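Local coordinates for protein hydrogenase (NiFe) small subunit HydA (Allochromatium vinosum, PDB 3MYR) that probably oxidises hydrogen and hands the electrons to an acceptor, as the small subunit of a [NiFe] hydrogenase carrying three iron-sulfur clusters, at residues 114-119 with 173-178; 145-150 with 253-258; 204-207 with 211-214; 222-227 with 245-250; 231-234 with 239-242. All coordinates share one frame; numbering follows the deposited sequence.

Interactions 1 and 2 lie near the centre of the chain and touch, with P145 packing on R175. Interaction 1 is apolar at its heart and stays inside the N-terminal domain. Interaction 2 joins that domain to the C-terminal part around C147, a ligand of the first [4Fe-4S] cluster. Interactions 4 and 5 are buried too and line the same [3Fe-4S] cluster, 4 with cysteines and a threonine, 5 with tryptophans and a proline. Interaction 5 adds a salt bridge on its more exposed side. Interaction 3 is farthest from the centre and only partly buried. It is local, a helix end folding back beside the second [4Fe-4S] cluster.

Interaction 1: 114-119 with 173-178; sequences AAFGGL and YGRPLA
F116 turns the outer edge of its ring to the loop that holds Y173 and R175. The contact belongs to the N-terminal domain, a flavodoxin-like fold with a mainly parallel sheet flanked by helices. F116 comes from helix 111-116, which also carries C113, a ligand of a [4Fe-4S] cluster. Y173 and R175 come from the loop ahead of helix 177-180. The F116 ring leaves its backbone with CG beside the backbone N (chi1 -59°), and this carries CE1 and CZ out to the loop. F116 CE1 reaches Y173 O at 3.9 Å, near the plane of the phenyl ring. F116 CZ meets Y173 CB at 4.1 Å. The two aromatic rings are inclined at 69°, with the F116 and Y173 ring centroids 5.8 Å apart. R175 also comes in at the phenyl edge, with its CD 4.0 Å from F116 CZ. Its chain bends at chi3, and the guanidinium plane ends up 81° from the phenyl plane. Y173 CD2 lies over one face of this guanidinium group, toward its rim. The charge of R175 is answered outside the contact, by salt bridges from NE to D171 and from NH1 to E252. N143 of strand 141-144 gives a hydrogen bond to Y173 O, which ties the loop to the sheet. P145, in the loop after that strand, packs against both F116 and R175. One face of the F116 ring is filled from its own helix: A115 CB sits over the ring centre, 4.0 Å above the plane.

Interaction 2: 145-150 with 253-258; sequences PGCPPI and PQFWDA. With SF4 (iron/sulfur cluster), chain I.
The F255 and W256 rings meet C147, and each ring also lies against the other. F255 CZ stands 3.2 Å above one face of the W256 ring, offset toward the rim. W256 CD1 in turn lies over one face of the F255 ring, again off centre. C147 comes to both rings obliquely. Its CB is 4.1 Å from F255 CZ, and its SG is 4.0 Å from W256 CZ2. The sulfur-aromatic contact is therefore tilted: the line from C147 SG to the centroid of the W256 six-membered ring runs 73° off the ring normal. With chi1 at -169° the sulfur swings opposite the backbone N and reaches the iron. C147 SG binds FE1 of the [4Fe-4S] cluster at 2.3 Å. C14, C17 and C113 are the other cysteine ligands; loop 145-150, which follows strand 141-144 of the flavodoxin-like domain, supplies the fourth. The backbone lines the cluster as well: G146 O is 3.4 Å from S4, and P148 N is 3.6 Å from S3. The peptide bond before P148 is cis. G146 has a positive phi, and a CB there would run into P149 CA. Residues 253-258 come from the C-terminal part, and F255 and C147 both touch C250, a ligand of the [3Fe-4S] cluster. The large subunit covers this region too, its F56 meeting the W256 ring. C147 O accepts hydrogen bonds from R59 and K211 of the large subunit.

Interaction 3: 204-207 with 211-214; sequences DDEG and GWCL. With SF4 (iron/sulfur cluster), chain J.
W212 N gives its hydrogen to G207 O in a bond of 2.9 Å and 161°. The donor is tilted 26° from the carbonyl plane. G211, at positive phi, is the first residue past helix 206-210, and this bond is one of the two that reach back into the last turn. G211 N is also near G207 O, but its angle is poor. At the other end of the helix D205 OD1 caps A208 N.

The packing is an indole laid on a glycine. W212 CG lies beside the backbone N (chi1 -61°), and the ring turns one face to G207. G207 CA sits 3.0 Å above the ring plane, offset toward the rim, and 3.2 Å from W212 CE3. A CB on G207 would clash with that same CE3. E206 CG approaches W212 CH2 obliquely. F193 and L198 also pack on W212. With a serine in this place, G207 CA would probably lose the flat surface laid over it, and a gap would open between the helix and F193.

The metal contact follows directly in the chain. C213 SG binds FE2 of the second [4Fe-4S] cluster at 2.2 Å, and L214 N comes within 3.4 Å of the cluster sulfur S4. H185, C188 and C219 are the other ligands. The arrangement is a Schellman motif that leads a helix end straight into the cysteine of a cluster site.

Interaction 4: 222-227 with 245-250; sequences PTTYNA and HPCLGC. With F3S (Fe3-s4 cluster), chain K.
C247 and T224 meet beside the [3Fe-4S] cluster. C247 SG binds FE1 at 2.3 Å and has T224 CG2 at 3.9 Å. C250 SG binds FE3, also at 2.3 Å. The cluster sulfurs are lined by other groups. L248 N lies 3.2 Å from S1. T224 CG2 comes to 3.7 Å from S3, and N226 ND2 approaches the same sulfur at 3.6 Å. T224, N226 and C247 to C250 are six of the ten residues of the cluster pocket, and C228 supplies the third cysteine ligand. C247-L248-G249-C250 is a Cys-X-X-Cys loop of the C-terminal part of the small subunit.

The next shell holds these groups in place. G249 N donates to C247 SG at 3.3 Å and 153°, so the sulfur has a hydrogen bond besides its iron. T224 has CG2 anti to the backbone N, which brings this methyl to the cluster, while OG1 bonds to K220 O. That OG1 also lies tight against G249 CA, at 3.2 Å. N226 OD1 accepts a bent bond from A227 N, which helps hold the amide with ND2 beside the cluster. Farther out, H245 ND1 bonds to P246 O in the carbonyl plane, and H245 NE2 bonds to Y262. W54 of the large subunit meets the H245 ring edge-to-face.

Interaction 5: 231-234 with 239-242; sequences MKWN and WPVE. With F3S (Fe3-s4 cluster), chain K.
K232 and E242 form a salt bridge, with K232 NZ 2.8 Å from E242 OE2. The lysine meets the syn side of the carboxylate and lies 17° out of its plane. E242 OE1 makes a second salt bridge, to R238 of the large subunit, so the carboxylate joins the two chains. The two segments form part of the [3Fe-4S] pocket in the C-terminal part of the small subunit. The lysine chain is extended beyond CG, with CG beside the backbone N (chi1 -57°), and this stretches NZ across to the glutamate. On its way it passes W239 at a slant, with K232 CG 3.9 Å from W239 CD1. A leucine in its place would probably leave E242 OE2 without its charged mate in this chain, with the carboxylate less firmly placed.

Packing takes over toward the cluster. W233 CD1 meets W239 CB at 4.0 Å, near the plane of the W233 indole. The same CD1 is 4.0 Å from P240 CD, an oblique approach. W233 NE1 lies 3.6 Å from cluster sulfur S4. I150 and P151 pack on this tryptophan from the N-terminal domain. P240 CG is 3.8 Å from sulfur S2, and the W239 ring comes to that sulfur as well. W239 is placed by its CG standing between the backbone N and the carbonyl carbon (chi1 67°). V241 CB rests over one face of this indole, toward the rim. At its edge, and in its plane, W239 CE3 faces S2 at 3.7 Å.

Interaction 1: 114-119 with 173-178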
# COMPACT_ATOMS: atom_id res chain seq x y z
N ALA A 114 9.83 -13.63 3.01
CA ALA A 114 9.69 -14.69 4.01
C ALA A 114 10.40 -15.97 3.56
O ALA A 114 11.03 -16.64 4.35
CB ALA A 114 8.21 -14.97 4.29
N ALA A 115 10.22 -16.35 2.29
CA ALA A 115 10.77 -17.59 1.80
C ALA A 115 12.30 -17.59 1.77
O ALA A 115 12.92 -18.57 2.20
CB ALA A 115 10.17 -17.98 0.45
N PHE A 116 12.90 -16.49 1.33
CA PHE A 116 14.32 -16.48 1.00
C PHE A 116 15.08 -15.25 1.55
O PHE A 116 16.25 -15.12 1.24
CB PHE A 116 14.51 -16.51 -0.55
CG PHE A 116 13.89 -17.72 -1.22
CD1 PHE A 116 14.09 -19.01 -0.69
CD2 PHE A 116 13.16 -17.58 -2.39
CE1 PHE A 116 13.52 -20.15 -1.29
CE2 PHE A 116 12.58 -18.71 -3.03
CZ PHE A 116 12.76 -19.99 -2.50
N GLY A 117 14.42 -14.29 2.20
CA GLY A 117 15.16 -13.12 2.67
C GLY A 117 14.69 -11.88 1.89
O GLY A 117 14.36 -10.83 2.49
N GLY A 118 14.51 -12.02 0.57
CA GLY A 118 13.87 -10.92 -0.17
C GLY A 118 14.57 -9.53 -0.01
O GLY A 118 15.78 -9.42 0.12
N LEU A 119 13.79 -8.47 -0.04
CA LEU A 119 14.31 -7.15 -0.16
C LEU A 119 15.08 -6.72 1.07
O LEU A 119 16.16 -6.20 0.94
CB LEU A 119 13.19 -6.19 -0.44
CG LEU A 119 13.43 -4.83 -0.99
CD1 LEU A 119 12.37 -3.76 -0.72
CD2 LEU A 119 14.80 -4.45 -1.51
N TYR A 173 13.83 -26.31 -3.25
CA TYR A 173 13.75 -25.11 -2.39
C TYR A 173 12.43 -24.95 -1.60
O TYR A 173 12.12 -23.83 -1.12
CB TYR A 173 13.96 -23.85 -3.22
CG TYR A 173 15.38 -23.54 -3.58
CD1 TYR A 173 16.33 -23.19 -2.59
CD2 TYR A 173 15.72 -23.38 -4.91
CE1 TYR A 173 17.64 -22.79 -2.98
CE2 TYR A 173 16.99 -22.99 -5.30
CZ TYR A 173 17.94 -22.74 -4.36
OH TYR A 173 19.15 -22.34 -4.83
N GLY A 174 11.61 -26.01 -1.53
CA GLY A 174 10.39 -25.99 -0.71
C GLY A 174 9.18 -25.36 -1.43
O GLY A 174 8.11 -25.10 -0.79
N ARG A 175 9.31 -25.20 -2.75
CA ARG A 175 8.26 -24.56 -3.58
C ARG A 175 7.33 -25.59 -4.24
O ARG A 175 7.78 -26.57 -4.82
CB ARG A 175 8.91 -23.71 -4.67
CG ARG A 175 9.91 -22.63 -4.11
CD ARG A 175 10.47 -21.79 -5.31
NE ARG A 175 11.30 -22.67 -6.16
CZ ARG A 175 12.23 -22.22 -7.02
NH1 ARG A 175 12.46 -20.93 -7.16
NH2 ARG A 175 12.99 -23.04 -7.69
N PRO A 176 6.03 -25.40 -4.10
CA PRO A 176 5.05 -26.32 -4.74
C PRO A 176 5.29 -26.49 -6.24
O PRO A 176 5.26 -25.51 -7.01
CB PRO A 176 3.73 -25.61 -4.51
CG PRO A 176 3.89 -24.97 -3.19
CD PRO A 176 5.34 -24.36 -3.32
N LEU A 177 5.44 -27.75 -6.66
CA LEU A 177 5.69 -28.05 -8.08
C LEU A 177 4.61 -27.57 -9.00
O LEU A 177 4.87 -27.29 -10.19
CB LEU A 177 5.93 -29.56 -8.30
CG LEU A 177 7.24 -30.03 -7.60
CD1 LEU A 177 7.34 -31.57 -7.62
CD2 LEU A 177 8.55 -29.40 -8.19
N ALA A 178 3.38 -27.49 -8.51
CA ALA A 178 2.28 -27.15 -9.45
C ALA A 178 2.48 -25.72 -9.96
O ALA A 178 1.93 -25.34 -11.02
CB ALA A 178 0.86 -27.26 -8.76

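Interaction 2: 145-150 with 253-258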
# COMPACT_ATOMS: atom_id res chain seq x y z
N PRO A 145 7.04 -18.25 -3.11
CA PRO A 145 7.77 -16.98 -3.34
C PRO A 145 7.21 -16.22 -4.55
O PRO A 145 6.22 -16.69 -5.17
CB PRO A 145 9.17 -17.44 -3.62
CG PRO A 145 9.02 -18.80 -4.22
CD PRO A 145 7.84 -19.43 -3.43
N GLY A 146 7.86 -15.12 -4.93
CA GLY A 146 7.22 -14.13 -5.84
C GLY A 146 7.09 -12.82 -5.08
O GLY A 146 7.01 -12.82 -3.87
N CYS A 147 7.03 -11.70 -5.77
CA CYS A 147 7.09 -10.40 -5.10
C CYS A 147 6.00 -9.51 -5.73
O CYS A 147 6.27 -8.67 -6.61
CB CYS A 147 8.52 -9.83 -5.31
SG CYS A 147 8.78 -8.39 -4.25
N PRO A 148 4.73 -9.79 -5.42
CA PRO A 148 4.28 -10.90 -4.54
C PRO A 148 4.00 -12.13 -5.44
O PRO A 148 4.11 -12.02 -6.67
CB PRO A 148 2.98 -10.36 -3.93
CG PRO A 148 2.39 -9.44 -5.06
CD PRO A 148 3.61 -8.94 -5.87
N PRO A 149 3.73 -13.29 -4.85
CA PRO A 149 3.30 -14.46 -5.59
C PRO A 149 1.97 -14.10 -6.29
O PRO A 149 1.21 -13.25 -5.83
CB PRO A 149 2.99 -15.52 -4.44
CG PRO A 149 3.82 -14.98 -3.21
CD PRO A 149 3.64 -13.49 -3.38
N ILE A 150 1.67 -14.86 -7.31
CA ILE A 150 0.36 -14.78 -7.99
C ILE A 150 -0.82 -15.04 -7.06
O ILE A 150 -0.83 -16.00 -6.33
CB ILE A 150 0.34 -15.76 -9.14
CG1 ILE A 150 1.47 -15.38 -10.15
CG2 ILE A 150 -1.01 -15.67 -9.93
CD1 ILE A 150 1.76 -16.60 -11.21
N PRO A 253 15.62 -16.89 -4.97
CA PRO A 253 16.43 -16.34 -3.85
C PRO A 253 17.43 -15.26 -4.32
O PRO A 253 18.08 -15.45 -5.36
CB PRO A 253 17.26 -17.55 -3.42
CG PRO A 253 16.41 -18.81 -3.81
CD PRO A 253 15.73 -18.36 -5.12
N GLN A 254 17.64 -14.22 -3.50
CA GLN A 254 18.59 -13.17 -3.90
C GLN A 254 18.41 -12.55 -5.28
O GLN A 254 19.38 -12.14 -5.90
CB GLN A 254 20.06 -13.67 -3.73
CG GLN A 254 20.49 -13.81 -2.20
CD GLN A 254 19.95 -15.14 -1.62
OE1 GLN A 254 20.16 -16.20 -2.23
NE2 GLN A 254 19.20 -15.08 -0.54
N PHE A 255 17.19 -12.43 -5.78
CA PHE A 255 17.05 -11.92 -7.14
C PHE A 255 17.43 -10.45 -7.20
O PHE A 255 17.79 -9.98 -8.26
CB PHE A 255 15.63 -12.16 -7.70
CG PHE A 255 14.58 -11.21 -7.15
CD1 PHE A 255 14.23 -10.05 -7.89
CD2 PHE A 255 13.88 -11.52 -5.98
CE1 PHE A 255 13.23 -9.20 -7.42
CE2 PHE A 255 12.84 -10.68 -5.49
CZ PHE A 255 12.49 -9.54 -6.22
N TRP A 256 17.33 -9.74 -6.08
CA TRP A 256 17.70 -8.32 -6.06
C TRP A 256 19.17 -8.12 -6.32
O TRP A 256 19.57 -7.03 -6.72
CB TRP A 256 17.42 -7.67 -4.69
CG TRP A 256 15.93 -7.74 -4.33
CD1 TRP A 256 15.36 -8.53 -3.38
CD2 TRP A 256 14.89 -6.91 -4.85
NE1 TRP A 256 13.98 -8.33 -3.35
CE2 TRP A 256 13.68 -7.30 -4.20
CE3 TRP A 256 14.86 -5.88 -5.82
CZ2 TRP A 256 12.43 -6.68 -4.47
CZ3 TRP A 256 13.64 -5.26 -6.12
CH2 TRP A 256 12.41 -5.71 -5.48
N ASP A 257 19.98 -9.13 -6.02
CA ASP A 257 21.41 -8.98 -6.15
C ASP A 257 21.95 -9.74 -7.34
O ASP A 257 23.10 -10.15 -7.30
CB ASP A 257 22.12 -9.40 -4.83
CG ASP A 257 21.82 -8.38 -3.67
OD1 ASP A 257 21.96 -7.16 -3.96
OD2 ASP A 257 21.43 -8.76 -2.51
N ALA A 258 21.15 -9.94 -8.38
CA ALA A 258 21.65 -10.69 -9.53
C ALA A 258 22.30 -9.81 -10.60
O ALA A 258 22.29 -10.21 -11.73
CB ALA A 258 20.51 -11.56 -10.17
FE1 SF4 I . 7.60 -8.57 -2.32
FE2 SF4 I . 5.78 -9.82 -0.62
FE3 SF4 I . 8.39 -9.20 0.25
FE4 SF4 I . 6.23 -7.24 -0.41
S1 SF4 I . 6.38 -8.81 1.44
S2 SF4 I . 8.45 -7.17 -0.73
S3 SF4 I . 5.41 -8.23 -2.30
S4 SF4 I . 7.84 -10.62 -1.41

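Interaction 3: 204-207 with 211-214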
# COMPACT_ATOMS: atom_id res chain seq x y z
N ASP A 204 9.82 -0.08 -27.13
CA ASP A 204 8.79 0.07 -28.16
C ASP A 204 9.33 0.04 -29.60
O ASP A 204 8.68 0.58 -30.48
CB ASP A 204 7.98 1.38 -27.93
CG ASP A 204 8.83 2.66 -28.15
OD1 ASP A 204 10.07 2.53 -28.35
OD2 ASP A 204 8.24 3.80 -28.19
N ASP A 205 10.48 -0.59 -29.86
CA ASP A 205 10.85 -0.81 -31.25
C ASP A 205 9.99 -1.88 -31.91
O ASP A 205 9.08 -2.40 -31.30
CB ASP A 205 12.34 -1.14 -31.40
CG ASP A 205 12.72 -2.47 -30.74
OD1 ASP A 205 11.86 -3.05 -30.04
OD2 ASP A 205 13.85 -2.97 -30.96
N GLU A 206 10.28 -2.22 -33.16
CA GLU A 206 9.50 -3.22 -33.90
C GLU A 206 9.42 -4.56 -33.11
O GLU A 206 8.35 -5.12 -32.97
CB GLU A 206 10.10 -3.43 -35.33
CG GLU A 206 9.30 -4.41 -36.16
CD GLU A 206 7.83 -3.96 -36.45
OE1 GLU A 206 7.08 -4.79 -37.03
OE2 GLU A 206 7.42 -2.82 -36.11
N GLY A 207 10.53 -5.04 -32.56
CA GLY A 207 10.56 -6.31 -31.86
C GLY A 207 9.67 -6.22 -30.61
O GLY A 207 8.93 -7.14 -30.30
N GLY A 211 6.22 -8.57 -29.91
CA GLY A 211 6.41 -9.70 -29.03
C GLY A 211 7.64 -10.55 -29.31
O GLY A 211 7.64 -11.75 -29.01
N TRP A 212 8.72 -9.94 -29.79
CA TRP A 212 10.02 -10.63 -29.84
C TRP A 212 10.57 -10.72 -28.42
O TRP A 212 10.11 -10.03 -27.53
CB TRP A 212 11.01 -9.92 -30.77
CG TRP A 212 10.51 -9.87 -32.22
CD1 TRP A 212 9.34 -10.45 -32.74
CD2 TRP A 212 11.16 -9.23 -33.35
NE1 TRP A 212 9.25 -10.19 -34.11
CE2 TRP A 212 10.33 -9.42 -34.50
CE3 TRP A 212 12.34 -8.47 -33.49
CZ2 TRP A 212 10.65 -8.88 -35.76
CZ3 TRP A 212 12.66 -7.94 -34.72
CH2 TRP A 212 11.81 -8.12 -35.84
N CYS A 213 11.58 -11.53 -28.25
CA CYS A 213 12.11 -11.84 -26.94
C CYS A 213 12.74 -10.63 -26.28
O CYS A 213 13.38 -9.80 -26.94
CB CYS A 213 13.10 -13.00 -27.08
SG CYS A 213 13.99 -13.40 -25.59
N LEU A 214 12.54 -10.54 -24.95
CA LEU A 214 13.14 -9.48 -24.05
C LEU A 214 14.50 -9.76 -23.39
O LEU A 214 14.96 -8.97 -22.52
CB LEU A 214 12.14 -9.13 -22.96
CG LEU A 214 10.75 -8.74 -23.51
CD1 LEU A 214 9.74 -8.48 -22.37
CD2 LEU A 214 10.83 -7.40 -24.41
FE1 SF4 J . 10.42 -15.07 -22.64
FE2 SF4 J . 12.74 -14.16 -23.89
FE3 SF4 J . 12.34 -13.76 -21.21
FE4 SF4 J . 12.85 -16.26 -22.18
S1 SF4 J . 14.23 -14.46 -22.20
S2 SF4 J . 11.34 -15.73 -20.60
S3 SF4 J . 11.70 -16.19 -24.18
S4 SF4 J . 11.08 -12.89 -22.94

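Interaction 4: 222-227 with 245-250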
# COMPACT_ATOMS: atom_id res chain seq x y z
N PRO A 222 15.00 -17.12 -18.00
CA PRO A 222 15.68 -18.42 -18.08
C PRO A 222 16.04 -19.12 -16.77
O PRO A 222 16.13 -20.33 -16.79
CB PRO A 222 16.95 -18.16 -18.91
CG PRO A 222 16.55 -16.89 -19.82
CD PRO A 222 15.55 -16.10 -18.95
N THR A 223 16.16 -18.39 -15.65
CA THR A 223 16.57 -18.97 -14.35
C THR A 223 15.47 -18.71 -13.31
O THR A 223 15.70 -18.92 -12.14
CB THR A 223 17.89 -18.34 -13.82
OG1 THR A 223 17.73 -16.91 -13.72
CG2 THR A 223 19.11 -18.72 -14.75
N THR A 224 14.27 -18.35 -13.76
CA THR A 224 13.17 -18.05 -12.84
C THR A 224 12.04 -19.04 -12.90
O THR A 224 11.50 -19.31 -14.00
CB THR A 224 12.63 -16.61 -13.12
OG1 THR A 224 13.77 -15.70 -13.02
CG2 THR A 224 11.59 -16.22 -12.05
N TYR A 225 11.63 -19.52 -11.72
CA TYR A 225 10.59 -20.56 -11.64
C TYR A 225 9.30 -19.97 -11.05
O TYR A 225 9.35 -19.43 -9.94
CB TYR A 225 11.11 -21.79 -10.80
CG TYR A 225 12.12 -22.63 -11.60
CD1 TYR A 225 11.72 -23.81 -12.29
CD2 TYR A 225 13.41 -22.18 -11.79
CE1 TYR A 225 12.67 -24.53 -13.11
CE2 TYR A 225 14.35 -22.89 -12.54
CZ TYR A 225 13.95 -24.03 -13.24
OH TYR A 225 14.90 -24.65 -14.01
N ASN A 226 8.21 -19.94 -11.83
CA ASN A 226 6.94 -19.28 -11.38
C ASN A 226 5.92 -19.66 -12.43
O ASN A 226 6.31 -20.24 -13.44
CB ASN A 226 7.07 -17.76 -11.25
CG ASN A 226 6.09 -17.18 -10.20
OD1 ASN A 226 5.14 -17.82 -9.88
ND2 ASN A 226 6.38 -16.00 -9.62
N ALA A 227 4.63 -19.36 -12.19
CA ALA A 227 3.53 -19.80 -13.07
C ALA A 227 3.04 -18.65 -13.96
O ALA A 227 1.97 -18.77 -14.58
CB ALA A 227 2.32 -20.31 -12.22
N HIS A 245 7.60 -5.97 -20.18
CA HIS A 245 8.77 -5.76 -19.34
C HIS A 245 9.49 -7.09 -19.12
O HIS A 245 8.84 -8.10 -18.83
CB HIS A 245 8.36 -5.13 -17.94
CG HIS A 245 9.53 -4.57 -17.19
ND1 HIS A 245 10.43 -5.36 -16.51
CD2 HIS A 245 10.04 -3.31 -17.15
CE1 HIS A 245 11.40 -4.61 -16.03
NE2 HIS A 245 11.19 -3.36 -16.40
N PRO A 246 10.83 -7.08 -19.12
CA PRO A 246 11.57 -8.33 -18.71
C PRO A 246 11.18 -8.84 -17.34
O PRO A 246 10.92 -8.04 -16.42
CB PRO A 246 13.03 -7.93 -18.71
CG PRO A 246 13.07 -6.37 -18.93
CD PRO A 246 11.74 -6.00 -19.58
N CYS A 247 11.15 -10.16 -17.18
CA CYS A 247 10.99 -10.77 -15.86
C CYS A 247 12.22 -10.28 -15.01
O CYS A 247 13.37 -10.36 -15.45
CB CYS A 247 11.08 -12.27 -16.07
SG CYS A 247 11.06 -13.26 -14.50
N LEU A 248 11.96 -9.86 -13.78
CA LEU A 248 13.01 -9.46 -12.83
C LEU A 248 13.60 -10.64 -12.08
O LEU A 248 14.58 -10.43 -11.31
CB LEU A 248 12.37 -8.54 -11.73
CG LEU A 248 11.59 -7.29 -12.27
CD1 LEU A 248 10.82 -6.58 -11.12
CD2 LEU A 248 12.50 -6.35 -12.98
N GLY A 249 13.00 -11.84 -12.23
CA GLY A 249 13.43 -12.98 -11.37
C GLY A 249 12.80 -13.00 -10.00
O GLY A 249 13.40 -13.55 -9.06
N CYS A 250 11.57 -12.48 -9.83
CA CYS A 250 11.18 -12.04 -8.48
C CYS A 250 10.80 -13.20 -7.51
O CYS A 250 10.67 -12.97 -6.31
CB CYS A 250 10.12 -10.95 -8.46
SG CYS A 250 8.45 -11.67 -8.80
FE1 F3S K . 9.10 -12.68 -13.44
FE3 F3S K . 8.05 -12.12 -11.03
FE4 F3S K . 6.61 -13.47 -12.73
S1 F3S K . 9.32 -10.73 -12.27
S2 F3S K . 7.25 -12.83 -14.70
S3 F3S K . 8.54 -14.18 -11.83
S4 F3S K . 5.86 -11.94 -11.37

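Interaction 5: 231-234 with 239-242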
# COMPACT_ATOMS: atom_id res chain seq x y z
N MET A 231 -0.30 -19.55 -15.94
CA MET A 231 -1.50 -19.13 -15.22
C MET A 231 -1.75 -17.65 -15.50
O MET A 231 -2.89 -17.20 -15.60
CB MET A 231 -1.29 -19.35 -13.69
CG MET A 231 -2.51 -18.92 -12.90
SD MET A 231 -2.19 -19.10 -11.13
CE MET A 231 -1.86 -20.93 -11.02
N LYS A 232 -0.66 -16.85 -15.60
CA LYS A 232 -0.79 -15.36 -15.73
C LYS A 232 -1.37 -14.74 -14.47
O LYS A 232 -1.66 -15.48 -13.52
CB LYS A 232 -1.64 -14.96 -16.94
CG LYS A 232 -1.09 -15.53 -18.25
CD LYS A 232 -1.72 -14.74 -19.40
CE LYS A 232 -1.28 -15.39 -20.75
NZ LYS A 232 -1.95 -14.69 -21.94
N TRP A 233 -1.50 -13.39 -14.45
CA TRP A 233 -1.86 -12.65 -13.28
C TRP A 233 -3.26 -12.10 -13.30
O TRP A 233 -3.73 -11.68 -14.35
CB TRP A 233 -0.94 -11.44 -13.17
CG TRP A 233 0.31 -11.81 -12.48
CD1 TRP A 233 1.45 -12.47 -13.02
CD2 TRP A 233 0.57 -11.55 -11.12
NE1 TRP A 233 2.42 -12.60 -11.99
CE2 TRP A 233 1.92 -11.97 -10.85
CE3 TRP A 233 -0.14 -10.81 -10.12
CZ2 TRP A 233 2.48 -11.86 -9.56
CZ3 TRP A 233 0.46 -10.67 -8.81
CH2 TRP A 233 1.77 -11.18 -8.56
N ASN A 234 -3.90 -12.01 -12.14
CA ASN A 234 -5.18 -11.27 -12.01
C ASN A 234 -6.28 -11.87 -12.82
O ASN A 234 -6.91 -11.22 -13.68
CB ASN A 234 -4.98 -9.77 -12.33
CG ASN A 234 -3.91 -9.11 -11.40
OD1 ASN A 234 -2.76 -8.84 -11.80
ND2 ASN A 234 -4.28 -8.88 -10.12
N TRP A 239 0.64 -10.79 -17.83
CA TRP A 239 1.79 -11.06 -16.98
C TRP A 239 2.96 -10.17 -17.42
O TRP A 239 2.89 -9.52 -18.45
CB TRP A 239 2.16 -12.53 -16.97
CG TRP A 239 2.69 -13.08 -18.29
CD1 TRP A 239 1.94 -13.42 -19.37
CD2 TRP A 239 4.02 -13.56 -18.53
NE1 TRP A 239 2.77 -14.03 -20.32
CE2 TRP A 239 4.04 -14.12 -19.81
CE3 TRP A 239 5.20 -13.63 -17.72
CZ2 TRP A 239 5.19 -14.71 -20.36
CZ3 TRP A 239 6.35 -14.20 -18.27
CH2 TRP A 239 6.35 -14.69 -19.58
N PRO A 240 4.04 -10.09 -16.62
CA PRO A 240 5.02 -9.03 -16.87
C PRO A 240 5.60 -9.02 -18.29
O PRO A 240 5.60 -7.97 -18.93
CB PRO A 240 6.12 -9.36 -15.89
CG PRO A 240 5.24 -9.66 -14.60
CD PRO A 240 4.19 -10.64 -15.25
N VAL A 241 5.96 -10.17 -18.82
CA VAL A 241 6.55 -10.20 -20.16
C VAL A 241 5.47 -9.93 -21.22
O VAL A 241 5.69 -9.21 -22.20
CB VAL A 241 7.23 -11.60 -20.39
CG1 VAL A 241 7.52 -11.82 -21.94
CG2 VAL A 241 8.55 -11.69 -19.54
N GLU A 242 4.25 -10.38 -20.98
CA GLU A 242 3.21 -10.06 -21.96
C GLU A 242 2.93 -8.55 -22.04
O GLU A 242 2.72 -8.00 -23.11
CB GLU A 242 1.91 -10.81 -21.63
CG GLU A 242 0.81 -10.40 -22.57
CD GLU A 242 -0.52 -11.18 -22.34
OE1 GLU A 242 -1.58 -10.65 -22.71
OE2 GLU A 242 -0.53 -12.32 -21.86
FE1 F3S K . 9.10 -12.68 -13.44
FE3 F3S K . 8.05 -12.12 -11.03
FE4 F3S K . 6.61 -13.47 -12.73
S1 F3S K . 9.32 -10.73 -12.27
S2 F3S K . 7.25 -12.83 -14.70
S3 F3S K . 8.54 -14.18 -11.83
S4 F3S K . 5.86 -11.94 -11.37